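Local atomic coordinates of glycerate dehydrogenase related protein (Thermoplasma acidophilum, PDB entry 3GVX), a protein that probably reduces small 2-oxo acids such as glyoxylate or hydroxypyruvate, using a nicotinamide cofactor. Residues Ala58-Asp61 against His62-Val65; Pro116-Leu120 against Tyr121-Leu125. All coordinates share one frame; numbering follows the deposited sequence.

How the contacts relate
Followed from the N terminus, the chain first builds most of a five-stranded parallel sheet, and contact 1 (58-65) turns the loop that connects its strands 52-55 and 73-75. After helices 79-97 and 100-108 it reaches contact 2 (116-125), whose turn closes just before strand 124-128, which lies between strands 147-151 and 176-179 in a seven-stranded parallel sheet of Rossmann type. The two contacts lie in series, neither nested nor crossed, on opposite sides of the chain's centre, with centres about 41 Å and nearest atoms about 23 Å apart. Contact 1 stays within its own subunit; contact 2 also meets the second subunit, partly through a potassium ion.

Contact 1 (Ala58-Asp61 against His62-Val65); sequences AGVD and HIDV
The imidazole of H62 reaches back to the backbone of G59, three positions earlier, where NE2 donates to the carbonyl O at 3.1 Å. The bond is bent, 136° at the hydrogen; the acceptor lies almost in the ring plane, whereas NE2 itself stands above the carbonyl plane of G59. CG of H62 sits between its own backbone N and carbonyl carbon (chi1 53°), which folds the ring back along the chain. CG1 of I63 lies over the centre of one ring face, so the imidazole is held at its edge by a polar bond and on a face by a methylene.

Next to this bond, the backbone makes a type I beta turn from V60 to I63, closed by I63 N donating to V60 O at 2.8 Å. The side chains of the two end residues meet as well: CD1 of I63 touches CG1 of V60 at 3.9 Å. A looser apolar contact, 4.3 Å from CG2 of V60 to CG2 of V65, carries the packing past the turn. There D64 is the centre of an inverse gamma turn, with V65 N bonded to I63 O at 2.6 Å. That same I63 O receives a second hydrogen bond from a water 2.7 Å away, which also donates to D61 O and so links the two carbonyls.

Further out, S57 OG hydrogen-bonds to both NE2 of H62 and O of G59, so the two atoms of the bent bond share a third partner, while L74 of strand 73-75 packs against V60 and V65. The type I turn and the inverse gamma turn follow each other in the loop that joins the adjacent parallel strands 52-55 and 73-75, in the alpha/beta domain that accompanies the nucleotide-binding domain in D-2-hydroxyacid dehydrogenases.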
ATOM      1  N   ALA B  58       1.301 -24.629   0.317  1.00 36.87           N
ATOM      2  CA  ALA B  58       1.988 -23.919   1.395  1.00 36.83           C
ATOM      3  C   ALA B  58       2.647 -24.867   2.386  1.00 36.92           C
ATOM      4  O   ALA B  58       3.747 -24.606   2.870  1.00 37.17           O
ATOM      5  CB  ALA B  58       1.001 -23.014   2.116  1.00 36.30           C
ATOM      6  N   GLY B  59       1.965 -25.970   2.674  1.00 37.53           N
ATOM      7  CA  GLY B  59       2.482 -26.962   3.605  1.00 37.49           C
ATOM      8  C   GLY B  59       2.809 -28.298   2.956  1.00 37.92           C
ATOM      9  O   GLY B  59       2.329 -28.622   1.866  1.00 36.33           O
ATOM     10  N   VAL B  60       3.626 -29.082   3.645  1.00 37.35           N
ATOM     11  CA  VAL B  60       4.042 -30.377   3.150  1.00 38.40           C
ATOM     12  C   VAL B  60       3.659 -31.517   4.078  1.00 40.86           C
ATOM     13  O   VAL B  60       4.067 -32.652   3.868  1.00 39.54           O
ATOM     14  CB  VAL B  60       5.552 -30.427   2.985  1.00 37.55           C
ATOM     15  CG1 VAL B  60       6.010 -29.419   1.936  1.00 37.18           C
ATOM     16  CG2 VAL B  60       6.204 -30.168   4.336  1.00 33.51           C
ATOM     17  N   ASP B  61       2.872 -31.232   5.100  1.00 42.05           N
ATOM     18  CA  ASP B  61       2.520 -32.293   6.024  1.00 44.35           C
ATOM     19  C   ASP B  61       1.800 -33.480   5.398  1.00 42.71           C
ATOM     20  O   ASP B  61       1.815 -34.574   5.948  1.00 43.63           O
ATOM     21  CB  ASP B  61       1.736 -31.708   7.201  1.00 47.96           C
ATOM     22  CG  ASP B  61       2.503 -30.582   7.890  1.00 52.21           C
ATOM     23  OD1 ASP B  61       3.707 -30.769   8.181  1.00 51.33           O
ATOM     24  OD2 ASP B  61       1.915 -29.505   8.125  1.00 54.08           O
ATOM     25  N   HIS B  62       1.204 -33.280   4.231  1.00 40.60           N
ATOM     26  CA  HIS B  62       0.500 -34.361   3.528  1.00 39.17           C
ATOM     27  C   HIS B  62       1.468 -35.107   2.606  1.00 37.90           C
ATOM     28  O   HIS B  62       1.084 -36.032   1.899  1.00 37.07           O
ATOM     29  CB  HIS B  62      -0.645 -33.810   2.668  1.00 41.13           C
ATOM     30  CG  HIS B  62      -0.219 -32.723   1.744  1.00 42.49           C
ATOM     31  ND1 HIS B  62      -0.394 -32.800   0.378  1.00 42.28           N
ATOM     32  CD2 HIS B  62       0.400 -31.551   1.982  1.00 43.37           C
ATOM     33  CE1 HIS B  62       0.105 -31.712  -0.180  1.00 43.79           C
ATOM     34  NE2 HIS B  62       0.594 -30.936   0.768  1.00 43.68           N
ATOM     35  N   ILE B  63       2.723 -34.681   2.587  1.00 36.44           N
ATOM     36  CA  ILE B  63       3.713 -35.316   1.743  1.00 34.17           C
ATOM     37  C   ILE B  63       4.585 -36.288   2.553  1.00 34.10           C
ATOM     38  O   ILE B  63       4.946 -36.028   3.705  1.00 32.49           O
ATOM     39  CB  ILE B  63       4.589 -34.253   1.045  1.00 32.96           C
ATOM     40  CG1 ILE B  63       3.721 -33.449   0.075  1.00 32.75           C
ATOM     41  CG2 ILE B  63       5.751 -34.926   0.341  1.00 32.37           C
ATOM     42  CD1 ILE B  63       4.282 -32.131  -0.346  1.00 31.79           C
ATOM     43  N   ASP B  64       4.903 -37.420   1.935  1.00 32.87           N
ATOM     44  CA  ASP B  64       5.736 -38.433   2.571  1.00 31.53           C
ATOM     45  C   ASP B  64       7.195 -37.992   2.696  1.00 30.54           C
ATOM     46  O   ASP B  64       8.105 -38.552   2.065  1.00 29.58           O
ATOM     47  CB  ASP B  64       5.665 -39.760   1.810  1.00 32.71           C
ATOM     48  CG  ASP B  64       6.507 -40.851   2.479  1.00 34.17           C
ATOM     49  OD1 ASP B  64       6.881 -40.655   3.650  1.00 33.41           O
ATOM     50  OD2 ASP B  64       6.795 -41.891   1.860  1.00 33.07           O
ATOM     51  N   VAL B  65       7.393 -36.984   3.535  1.00 28.95           N
ATOM     52  CA  VAL B  65       8.693 -36.397   3.808  1.00 27.85           C
ATOM     53  C   VAL B  65       9.733 -37.387   4.333  1.00 26.40           C
ATOM     54  O   VAL B  65      10.874 -37.357   3.912  1.00 23.82           O
ATOM     55  CB  VAL B  65       8.549 -35.262   4.825  1.00 30.92           C
ATOM     56  CG1 VAL B  65       9.888 -34.546   4.992  1.00 31.79           C
ATOM     57  CG2 VAL B  65       7.424 -34.311   4.392  1.00 32.86           C
TER
HETATM   58  O   HOH W   1       4.485 -35.589   6.298  1.00 38.08           O

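Contact 2 (Pro116-Leu120 against Tyr121-Leu125); sequences PTTLL and YGKAL. With K (potassium ion), chain C.
L120 and K123 close a type II beta turn: K123 N donates to L120 O at 2.9 Å. G122 occupies the third position with a positive phi (87°), where a beta carbon would be jammed against the carbonyl O of Y121. The turn delivers the chain into strand 124-128, a parallel strand inside the Rossmann-type sheet of the NAD-binding domain.

Beyond the turn, the lysine side chain runs back alongside the preceding residues. CE of K123 meets the methyl CG2 of T118 at 4.0 Å, the two side chains crossing at about a right angle. The chain then bends at its last torsion (chi4 55°), and NZ makes a weak 3.3 Å hydrogen bond to a water that also accepts from L119 N. With an alanine here, the T118 methyl would probably lose its aliphatic neighbour and the water bound to L119 N its link to the ammonium group. CD2 of L119 comes within 4.3 Å of CB of Y121, and I267 of the second subunit packs on both these residues.

The buried L120 packs on L93 and L94 of helix 79-97, while E87 of the second subunit accepts hydrogen bonds from the backbone on its two carboxylate oxygens, from L120 N on OE1 and from Y121 N on OE2. Nearer the start of 116-120, a potassium ion bridges the subunits, bound by V256 O and H88 ND1 of the second subunit and by a water whose O is 2.7 Å from the potassium. From this chain T117 supplies its hydroxyl, OG1 standing 2.7 Å from the potassium.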
ATOM      1  N   PRO B 116      -8.462  16.389   7.499  1.00 33.99           N
ATOM      2  CA  PRO B 116      -7.124  15.837   7.335  1.00 33.78           C
ATOM      3  C   PRO B 116      -7.039  14.330   7.506  1.00 30.66           C
ATOM      4  O   PRO B 116      -7.880  13.704   8.154  1.00 29.69           O
ATOM      5  CB  PRO B 116      -6.297  16.603   8.374  1.00 35.08           C
ATOM      6  CG  PRO B 116      -7.318  16.990   9.406  1.00 36.98           C
ATOM      7  CD  PRO B 116      -8.485  17.408   8.558  1.00 36.69           C
ATOM      8  N   THR B 117      -6.023  13.765   6.866  1.00 29.29           N
ATOM      9  CA  THR B 117      -5.782  12.351   6.926  1.00 26.13           C
ATOM     10  C   THR B 117      -4.432  12.112   7.522  1.00 26.03           C
ATOM     11  O   THR B 117      -3.638  13.035   7.699  1.00 24.44           O
ATOM     12  CB  THR B 117      -5.847  11.701   5.535  1.00 26.90           C
ATOM     13  OG1 THR B 117      -4.958  12.385   4.654  1.00 28.44           O
ATOM     14  CG2 THR B 117      -7.264  11.746   4.980  1.00 27.34           C
ATOM     15  N   THR B 118      -4.197  10.850   7.841  1.00 24.94           N
ATOM     16  CA  THR B 118      -2.951  10.438   8.417  1.00 24.24           C
ATOM     17  C   THR B 118      -2.103   9.853   7.305  1.00 23.64           C
ATOM     18  O   THR B 118      -2.561   9.164   6.409  1.00 20.48           O
ATOM     19  CB  THR B 118      -3.168   9.388   9.504  1.00 26.86           C
ATOM     20  OG1 THR B 118      -3.893   9.981  10.582  1.00 30.01           O
ATOM     21  CG2 THR B 118      -1.843   8.860  10.010  1.00 26.03           C
ATOM     22  N   LEU B 119      -0.833  10.143   7.390  1.00 24.29           N
ATOM     23  CA  LEU B 119       0.119   9.679   6.425  1.00 26.44           C
ATOM     24  C   LEU B 119       1.004   8.617   7.013  1.00 25.43           C
ATOM     25  O   LEU B 119       1.363   8.692   8.178  1.00 25.49           O
ATOM     26  CB  LEU B 119       0.968  10.845   6.066  1.00 30.21           C
ATOM     27  CG  LEU B 119       1.214  11.453   4.722  1.00 35.91           C
ATOM     28  CD1 LEU B 119       0.089  12.368   4.156  1.00 38.29           C
ATOM     29  CD2 LEU B 119       2.444  12.223   5.074  1.00 40.46           C
ATOM     30  N   LEU B 120       1.405   7.668   6.187  1.00 24.38           N
ATOM     31  CA  LEU B 120       2.268   6.610   6.660  1.00 24.83           C
ATOM     32  C   LEU B 120       3.714   7.044   6.566  1.00 25.29           C
ATOM     33  O   LEU B 120       4.527   6.751   7.442  1.00 24.65           O
ATOM     34  CB  LEU B 120       2.052   5.354   5.839  1.00 26.71           C
ATOM     35  CG  LEU B 120       0.618   4.862   5.948  1.00 30.23           C
ATOM     36  CD1 LEU B 120       0.444   3.615   5.096  1.00 28.79           C
ATOM     37  CD2 LEU B 120       0.280   4.617   7.427  1.00 32.28           C
ATOM     38  N   TYR B 121       4.026   7.773   5.505  1.00 24.19           N
ATOM     39  CA  TYR B 121       5.386   8.238   5.281  1.00 24.12           C
ATOM     40  C   TYR B 121       6.072   8.853   6.502  1.00 24.13           C
ATOM     41  O   TYR B 121       5.569   9.807   7.094  1.00 23.95           O
ATOM     42  CB  TYR B 121       5.425   9.240   4.133  1.00 21.28           C
ATOM     43  CG  TYR B 121       6.827   9.625   3.733  1.00 20.76           C
ATOM     44  CD1 TYR B 121       7.521   8.904   2.765  1.00 21.03           C
ATOM     45  CD2 TYR B 121       7.460  10.724   4.309  1.00 20.92           C
ATOM     46  CE1 TYR B 121       8.813   9.273   2.373  1.00 22.89           C
ATOM     47  CE2 TYR B 121       8.748  11.105   3.929  1.00 22.50           C
ATOM     48  CZ  TYR B 121       9.416  10.377   2.956  1.00 23.59           C
ATOM     49  OH  TYR B 121      10.660  10.771   2.538  1.00 29.64           O
ATOM     50  N   GLY B 122       7.234   8.309   6.860  1.00 24.42           N
ATOM     51  CA  GLY B 122       7.975   8.829   7.993  1.00 24.44           C
ATOM     52  C   GLY B 122       7.597   8.244   9.341  1.00 23.97           C
ATOM     53  O   GLY B 122       8.280   8.452  10.335  1.00 25.12           O
ATOM     54  N   LYS B 123       6.516   7.489   9.380  1.00 22.75           N
ATOM     55  CA  LYS B 123       6.110   6.897  10.630  1.00 23.54           C
ATOM     56  C   LYS B 123       6.726   5.555  11.001  1.00 24.36           C
ATOM     57  O   LYS B 123       7.221   4.816  10.157  1.00 18.84           O
ATOM     58  CB  LYS B 123       4.595   6.832  10.681  1.00 26.59           C
ATOM     59  CG  LYS B 123       4.028   8.174  11.020  1.00 28.09           C
ATOM     60  CD  LYS B 123       2.652   8.320  10.493  1.00 34.35           C
ATOM     61  CE  LYS B 123       1.970   9.495  11.147  1.00 32.54           C
ATOM     62  NZ  LYS B 123       2.773  10.711  10.970  1.00 34.59           N
ATOM     63  N   ALA B 124       6.659   5.260  12.293  1.00 24.99           N
ATOM     64  CA  ALA B 124       7.211   4.033  12.826  1.00 27.74           C
ATOM     65  C   ALA B 124       6.177   2.918  12.915  1.00 28.00           C
ATOM     66  O   ALA B 124       5.176   3.018  13.627  1.00 29.50           O
ATOM     67  CB  ALA B 124       7.834   4.304  14.195  1.00 26.71           C
ATOM     68  N   LEU B 125       6.427   1.855  12.162  1.00 29.21           N
ATOM     69  CA  LEU B 125       5.551   0.690  12.153  1.00 29.14           C
ATOM     70  C   LEU B 125       6.193  -0.410  13.004  1.00 29.71           C
ATOM     71  O   LEU B 125       7.270  -0.918  12.675  1.00 29.66           O
ATOM     72  CB  LEU B 125       5.337   0.186  10.724  1.00 31.22           C
ATOM     73  CG  LEU B 125       4.709  -1.204  10.589  1.00 34.35           C
ATOM     74  CD1 LEU B 125       3.326  -1.246  11.245  1.00 34.32           C
ATOM     75  CD2 LEU B 125       4.654  -1.574   9.121  1.00 33.30           C
TER
HETATM   76  K     K C 291      -5.422  11.744   2.044  1.00 24.23           K
HETATM   77  O   HOH W   2       0.181  12.263   9.533  1.00 36.76           O
HETATM   78  O   HOH W   3      -2.927  10.795   1.819  1.00 22.14           O